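Local coordinates for protein GCN5-related N-acetyltransferase (Brucella melitensis biovar Abortus 2308, PDB 3TCV) that probably transfers an acetyl group from acetyl-CoA to an amine, perhaps the N-terminal serine or alanine of a protein, as a member of the GNAT family, at residues 44-49 / 149-154; 101-106 / 132-137. One frame throughout, in Å; residues are numbered along the deposited sequence.

Interaction 1: 44-49 / 149-154; sequences VRLEPL and FLFMQY
V44 makes the first touch on the helical segment 149-154: its CG1 reaches CD1 of L150 at 3.6 Å. The torsion accounts for this, because chi1 of 83° sets CG1 between the backbone N and the carbonyl carbon and leaves CG2 anti to N. The two side chains run past one another in opposite directions, and they touch through single methyl groups. R45 has its CB directed away from the helix. Its NE donates to OE2 of E47 over 2.7 Å, nearly straight at 172°; the oxygen lies in the guanidinium plane, while the donor meets it on the anti side, tilted somewhat out of the carboxylate plane. Alternation then brings L46 back toward the helix, where it carries the largest share of the contact. CD1 of L46 lies 3.9 Å from CB of L150 and 3.7 Å from CD1 of F151, approaching that ring obliquely and fitting between the two helical residues. No hydrogen bond crosses, and all four touching residues are buried: an apolar seam. The short axes pass 10.3 Å apart with 62° between their directions. In this GNAT fold, helix 142-158 thus packs on one side of the sheet: F39 of strand 39-40 touches both L46 and L150, Q115 of strand 110-121 touches L46 and F151, and F101 of strand 99-105 meets the F151 ring edge-to-face.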
loop_
_atom_site.group_PDB
_atom_site.type_symbol
_atom_site.label_atom_id
_atom_site.label_comp_id
_atom_site.label_asym_id
_atom_site.label_seq_id
_atom_site.Cartn_x
_atom_site.Cartn_y
_atom_site.Cartn_z
ATOM N N VAL B 44 19.018 23.615 -6.014
ATOM C CA VAL B 44 17.751 23.649 -5.288
ATOM C C VAL B 44 18.001 23.632 -3.777
ATOM O O VAL B 44 19.030 23.125 -3.308
ATOM C CB VAL B 44 16.920 22.409 -5.686
ATOM C CG1 VAL B 44 17.346 21.187 -4.860
ATOM C CG2 VAL B 44 15.438 22.686 -5.579
ATOM N N ARG B 45 17.058 24.199 -3.030
ATOM C CA ARG B 45 17.017 24.095 -1.586
ATOM C C ARG B 45 15.639 23.562 -1.178
ATOM O O ARG B 45 14.625 23.981 -1.739
ATOM C CB ARG B 45 17.266 25.462 -0.958
ATOM C CG ARG B 45 17.318 25.446 0.553
ATOM C CD ARG B 45 17.968 26.715 1.088
ATOM N NE ARG B 45 17.072 27.859 1.018
ATOM C CZ ARG B 45 17.143 28.862 0.134
ATOM N NH1 ARG B 45 18.100 28.912 -0.798
ATOM N NH2 ARG B 45 16.248 29.859 0.199
ATOM N N LEU B 46 15.618 22.642 -0.212
ATOM C CA LEU B 46 14.381 22.115 0.345
ATOM C C LEU B 46 14.244 22.647 1.754
ATOM O O LEU B 46 15.141 22.462 2.563
ATOM C CB LEU B 46 14.389 20.574 0.367
ATOM C CG LEU B 46 14.719 19.855 -0.944
ATOM C CD1 LEU B 46 14.628 18.329 -0.829
ATOM C CD2 LEU B 46 13.797 20.389 -2.035
ATOM N N GLU B 47 13.123 23.315 2.039
ATOM C CA GLU B 47 12.797 23.805 3.372
ATOM C C GLU B 47 11.480 23.200 3.865
ATOM O O GLU B 47 10.511 23.091 3.098
ATOM C CB GLU B 47 12.686 25.331 3.338
ATOM C CG GLU B 47 14.025 26.009 3.090
ATOM C CD GLU B 47 13.933 27.517 3.031
ATOM O OE1 GLU B 47 12.844 28.077 3.247
ATOM O OE2 GLU B 47 14.964 28.146 2.750
ATOM N N PRO B 48 11.425 22.814 5.152
ATOM C CA PRO B 48 10.164 22.325 5.696
ATOM C C PRO B 48 9.044 23.321 5.404
ATOM O O PRO B 48 9.220 24.524 5.629
ATOM C CB PRO B 48 10.453 22.233 7.198
ATOM C CG PRO B 48 11.910 21.930 7.240
ATOM C CD PRO B 48 12.495 22.787 6.161
ATOM N N LEU B 49 7.924 22.843 4.876
ATOM C CA LEU B 49 6.909 23.774 4.375
ATOM C C LEU B 49 6.393 24.631 5.546
ATOM O O LEU B 49 6.053 24.097 6.590
ATOM C CB LEU B 49 5.762 23.037 3.690
ATOM C CG LEU B 49 4.670 23.868 3.031
ATOM C CD1 LEU B 49 5.266 24.734 1.955
ATOM C CD2 LEU B 49 3.561 22.967 2.470
ATOM N N PHE B 149 16.823 13.792 -5.669
ATOM C CA PHE B 149 18.094 13.280 -5.182
ATOM C C PHE B 149 18.279 13.550 -3.701
ATOM O O PHE B 149 18.702 12.670 -2.953
ATOM C CB PHE B 149 19.287 13.903 -5.927
ATOM C CG PHE B 149 20.630 13.394 -5.448
ATOM C CD1 PHE B 149 21.030 12.088 -5.707
ATOM C CD2 PHE B 149 21.468 14.209 -4.696
ATOM C CE1 PHE B 149 22.259 11.618 -5.244
ATOM C CE2 PHE B 149 22.700 13.752 -4.236
ATOM C CZ PHE B 149 23.097 12.455 -4.515
ATOM N N LEU B 150 18.013 14.780 -3.277
ATOM C CA LEU B 150 18.224 15.135 -1.880
ATOM C C LEU B 150 17.366 14.299 -0.911
ATOM O O LEU B 150 17.831 13.919 0.154
ATOM C CB LEU B 150 18.016 16.628 -1.661
ATOM C CG LEU B 150 19.076 17.570 -2.249
ATOM C CD1 LEU B 150 18.554 19.002 -2.198
ATOM C CD2 LEU B 150 20.442 17.424 -1.563
ATOM N N PHE B 151 16.117 14.007 -1.276
ATOM C CA PHE B 151 15.300 13.107 -0.487
ATOM C C PHE B 151 15.872 11.685 -0.492
ATOM O O PHE B 151 15.940 11.037 0.557
ATOM C CB PHE B 151 13.872 13.056 -1.040
ATOM C CG PHE B 151 12.896 14.033 -0.418
ATOM C CD1 PHE B 151 13.295 15.079 0.417
ATOM C CD2 PHE B 151 11.532 13.923 -0.730
ATOM C CE1 PHE B 151 12.344 15.943 0.961
ATOM C CE2 PHE B 151 10.592 14.790 -0.195
ATOM C CZ PHE B 151 11.011 15.805 0.646
ATOM N N MET B 152 16.269 11.200 -1.671
ATOM C CA MET B 152 16.730 9.821 -1.801
ATOM C C MET B 152 17.990 9.612 -0.959
ATOM O O MET B 152 18.148 8.610 -0.238
ATOM C CB MET B 152 16.999 9.466 -3.255
ATOM C CG MET B 152 17.168 7.965 -3.458
ATOM S SD MET B 152 16.798 7.419 -5.129
ATOM C CE MET B 152 18.119 8.176 -6.006
ATOM N N GLN B 153 18.876 10.594 -1.038
ATOM C CA GLN B 153 20.119 10.563 -0.272
ATOM C C GLN B 153 19.864 10.533 1.236
ATOM O O GLN B 153 20.512 9.789 1.977
ATOM C CB GLN B 153 20.938 11.795 -0.605
ATOM C CG GLN B 153 22.319 11.769 0.008
ATOM C CD GLN B 153 23.200 12.842 -0.564
ATOM O OE1 GLN B 153 24.259 12.549 -1.141
ATOM N NE2 GLN B 153 22.765 14.084 -0.442
ATOM N N TYR B 154 18.920 11.360 1.677
ATOM C CA TYR B 154 18.572 11.463 3.096
ATOM C C TYR B 154 17.998 10.148 3.609
ATOM O O TYR B 154 18.402 9.648 4.667
ATOM C CB TYR B 154 17.579 12.590 3.272
ATOM C CG TYR B 154 17.031 12.754 4.664
ATOM C CD1 TYR B 154 17.872 12.999 5.755
ATOM C CD2 TYR B 154 15.649 12.708 4.888
ATOM C CE1 TYR B 154 17.342 13.182 7.039
ATOM C CE2 TYR B 154 15.121 12.881 6.153
ATOM C CZ TYR B 154 15.963 13.119 7.222
ATOM O OH TYR B 154 15.378 13.285 8.459
#

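Interaction 2: 101-106 / 132-137; sequences FAVIDK and IYWGPL
V103 turns CG2 to the pyrrole edge of the W134 indole, lying near the ring plane, 4.2 Å from NE1 and 4.3 Å from CD1, a loose apolar contact. The first bond of the W134 side chain points neither at strand 99-105 nor away from it; the indole then reaches V103. One face of that indole is covered within its own strand by CG2 of I132, 3.4 Å above the plane and over the ring centre. NE1 is not spent on the valine: it is hydrogen-bonded to OE1 of Q115, on the intervening strand 110-121, which fixes the turn of the indole. Further along, D105 and L137 face each other with their CB atoms 4.5 Å apart. OD1 of D105 and O of L137 are 4.2 Å apart, too far for a direct bond, and one water spans them, donating to OD1 at 2.7 Å and to the carbonyl O at 2.9 Å. The other carboxylate oxygen, OD2, is hydrogen-bonded to OG of S108. V103 and W134 thus meet across strand 110-121, while the water ties D105 to the loop after strand 126-134, which leads into helix 142-158 and in GNAT folds usually binds the CoA pyrophosphate. Because both bridged atoms are acceptors, the water must supply both protons, and it probably eases the repulsion between carboxylate and carbonyl.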
loop_
_atom_site.group_PDB
_atom_site.type_symbol
_atom_site.label_atom_id
_atom_site.label_comp_id
_atom_site.label_asym_id
_atom_site.label_seq_id
_atom_site.Cartn_x
_atom_site.Cartn_y
_atom_site.Cartn_z
ATOM N N PHE B 101 7.817 19.696 2.113
ATOM C CA PHE B 101 8.924 20.616 1.909
ATOM C C PHE B 101 8.643 21.537 0.745
ATOM O O PHE B 101 8.179 21.093 -0.319
ATOM C CB PHE B 101 10.213 19.832 1.616
ATOM C CG PHE B 101 10.697 19.043 2.789
ATOM C CD1 PHE B 101 11.785 19.491 3.539
ATOM C CD2 PHE B 101 10.046 17.875 3.185
ATOM C CE1 PHE B 101 12.201 18.792 4.668
ATOM C CE2 PHE B 101 10.471 17.174 4.310
ATOM C CZ PHE B 101 11.546 17.629 5.044
ATOM N N ALA B 102 8.964 22.814 0.916
ATOM C CA ALA B 102 9.000 23.734 -0.208
ATOM C C ALA B 102 10.261 23.451 -0.985
ATOM O O ALA B 102 11.328 23.194 -0.385
ATOM C CB ALA B 102 8.985 25.182 0.260
ATOM N N VAL B 103 10.157 23.537 -2.310
ATOM C CA VAL B 103 11.288 23.330 -3.206
ATOM C C VAL B 103 11.650 24.707 -3.761
ATOM O O VAL B 103 10.874 25.307 -4.521
ATOM C CB VAL B 103 10.949 22.365 -4.368
ATOM C CG1 VAL B 103 12.179 22.097 -5.228
ATOM C CG2 VAL B 103 10.376 21.054 -3.835
ATOM N N ILE B 104 12.817 25.203 -3.356
ATOM C CA ILE B 104 13.269 26.549 -3.709
ATOM C C ILE B 104 14.297 26.515 -4.839
ATOM O O ILE B 104 15.333 25.888 -4.730
ATOM C CB ILE B 104 13.864 27.281 -2.486
ATOM C CG1 ILE B 104 12.765 27.580 -1.449
ATOM C CG2 ILE B 104 14.483 28.608 -2.905
ATOM C CD1 ILE B 104 12.961 26.955 -0.087
ATOM N N ASP B 105 14.000 27.195 -5.928
ATOM C CA ASP B 105 14.931 27.299 -7.041
ATOM C C ASP B 105 16.016 28.300 -6.661
ATOM O O ASP B 105 15.726 29.488 -6.453
ATOM C CB ASP B 105 14.194 27.779 -8.293
ATOM C CG ASP B 105 15.129 28.087 -9.450
ATOM O OD1 ASP B 105 15.868 27.170 -9.879
ATOM O OD2 ASP B 105 15.104 29.243 -9.935
ATOM N N LYS B 106 17.255 27.825 -6.567
ATOM C CA LYS B 106 18.328 28.668 -6.032
ATOM C C LYS B 106 18.669 29.810 -6.969
ATOM O O LYS B 106 18.960 30.908 -6.505
ATOM C CB LYS B 106 19.572 27.858 -5.708
ATOM C CG LYS B 106 19.431 27.069 -4.413
ATOM C CD LYS B 106 20.659 26.236 -4.103
ATOM C CE LYS B 106 21.892 27.107 -3.950
ATOM N NZ LYS B 106 22.999 26.351 -3.334
ATOM N N ILE B 132 4.185 15.475 -5.198
ATOM C CA ILE B 132 5.139 16.302 -5.963
ATOM C C ILE B 132 4.433 17.314 -6.859
ATOM O O ILE B 132 3.597 16.955 -7.682
ATOM C CB ILE B 132 6.040 15.409 -6.865
ATOM C CG1 ILE B 132 6.918 14.499 -5.993
ATOM C CG2 ILE B 132 6.888 16.280 -7.811
ATOM C CD1 ILE B 132 7.688 13.453 -6.793
ATOM N N TYR B 133 4.773 18.590 -6.690
ATOM C CA TYR B 133 4.460 19.595 -7.683
ATOM C C TYR B 133 5.728 20.389 -7.946
ATOM O O TYR B 133 6.185 21.135 -7.074
ATOM C CB TYR B 133 3.342 20.557 -7.236
ATOM C CG TYR B 133 3.201 21.707 -8.195
ATOM C CD1 TYR B 133 2.942 21.467 -9.542
ATOM C CD2 TYR B 133 3.351 23.023 -7.789
ATOM C CE1 TYR B 133 2.852 22.502 -10.463
ATOM C CE2 TYR B 133 3.255 24.076 -8.711
ATOM C CZ TYR B 133 3.000 23.808 -10.036
ATOM O OH TYR B 133 2.887 24.816 -10.990
ATOM N N TRP B 134 6.281 20.203 -9.148
ATOM C CA TRP B 134 7.445 20.942 -9.608
ATOM C C TRP B 134 7.021 21.854 -10.728
ATOM O O TRP B 134 6.753 21.420 -11.848
ATOM C CB TRP B 134 8.535 19.983 -10.067
ATOM C CG TRP B 134 9.126 19.117 -8.986
ATOM C CD1 TRP B 134 9.282 19.402 -7.640
ATOM C CD2 TRP B 134 9.723 17.788 -9.171
ATOM N NE1 TRP B 134 9.879 18.351 -6.987
ATOM C CE2 TRP B 134 10.197 17.366 -7.860
ATOM C CE3 TRP B 134 9.878 16.940 -10.252
ATOM C CZ2 TRP B 134 10.772 16.131 -7.659
ATOM C CZ3 TRP B 134 10.467 15.690 -10.039
ATOM C CH2 TRP B 134 10.900 15.298 -8.770
ATOM N N GLY B 135 6.926 23.144 -10.418
ATOM C CA GLY B 135 6.449 24.126 -11.360
ATOM C C GLY B 135 7.461 24.518 -12.414
ATOM O O GLY B 135 8.583 23.989 -12.472
ATOM N N PRO B 136 7.063 25.450 -13.272
ATOM C CA PRO B 136 7.850 25.809 -14.453
ATOM C C PRO B 136 9.264 26.321 -14.175
ATOM O O PRO B 136 10.130 26.154 -15.029
ATOM C CB PRO B 136 7.000 26.870 -15.143
ATOM C CG PRO B 136 6.041 27.363 -14.135
ATOM C CD PRO B 136 5.869 26.295 -13.104
ATOM N N LEU B 137 9.526 26.874 -13.000
ATOM C CA LEU B 137 10.870 27.333 -12.697
ATOM C C LEU B 137 11.863 26.186 -12.659
ATOM O O LEU B 137 13.043 26.386 -12.922
ATOM C CB LEU B 137 10.936 28.088 -11.376
ATOM C CG LEU B 137 10.274 29.460 -11.252
ATOM C CD1 LEU B 137 10.458 29.945 -9.822
ATOM C CD2 LEU B 137 10.868 30.461 -12.240
HETATM O O HOH W 1 15.784 25.910 -12.302
#

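From the N terminus, strand 44-48 comes first, and interaction 1 closes a long loop when the chain returns to it in helix 142-158, with 99 residues between the segments. Interaction 2 lies wholly within that loop: strand 99-105 leads through strand 110-121 to strand 126-134, and its shorter excursion of 25 residues contains no helix. The two contacts therefore nest and do not cross. Their centres are 11 Å apart, and they share the sheet directly, since strands 44-48 and 99-105 are antiparallel neighbours: E47 O to A102 N and R45 O to I104 N, each 2.7 Å, are probable hydrogen bonds. Helix 142-158, which follows strand 126-134, touches V103 and W134 through A147, completing the tie.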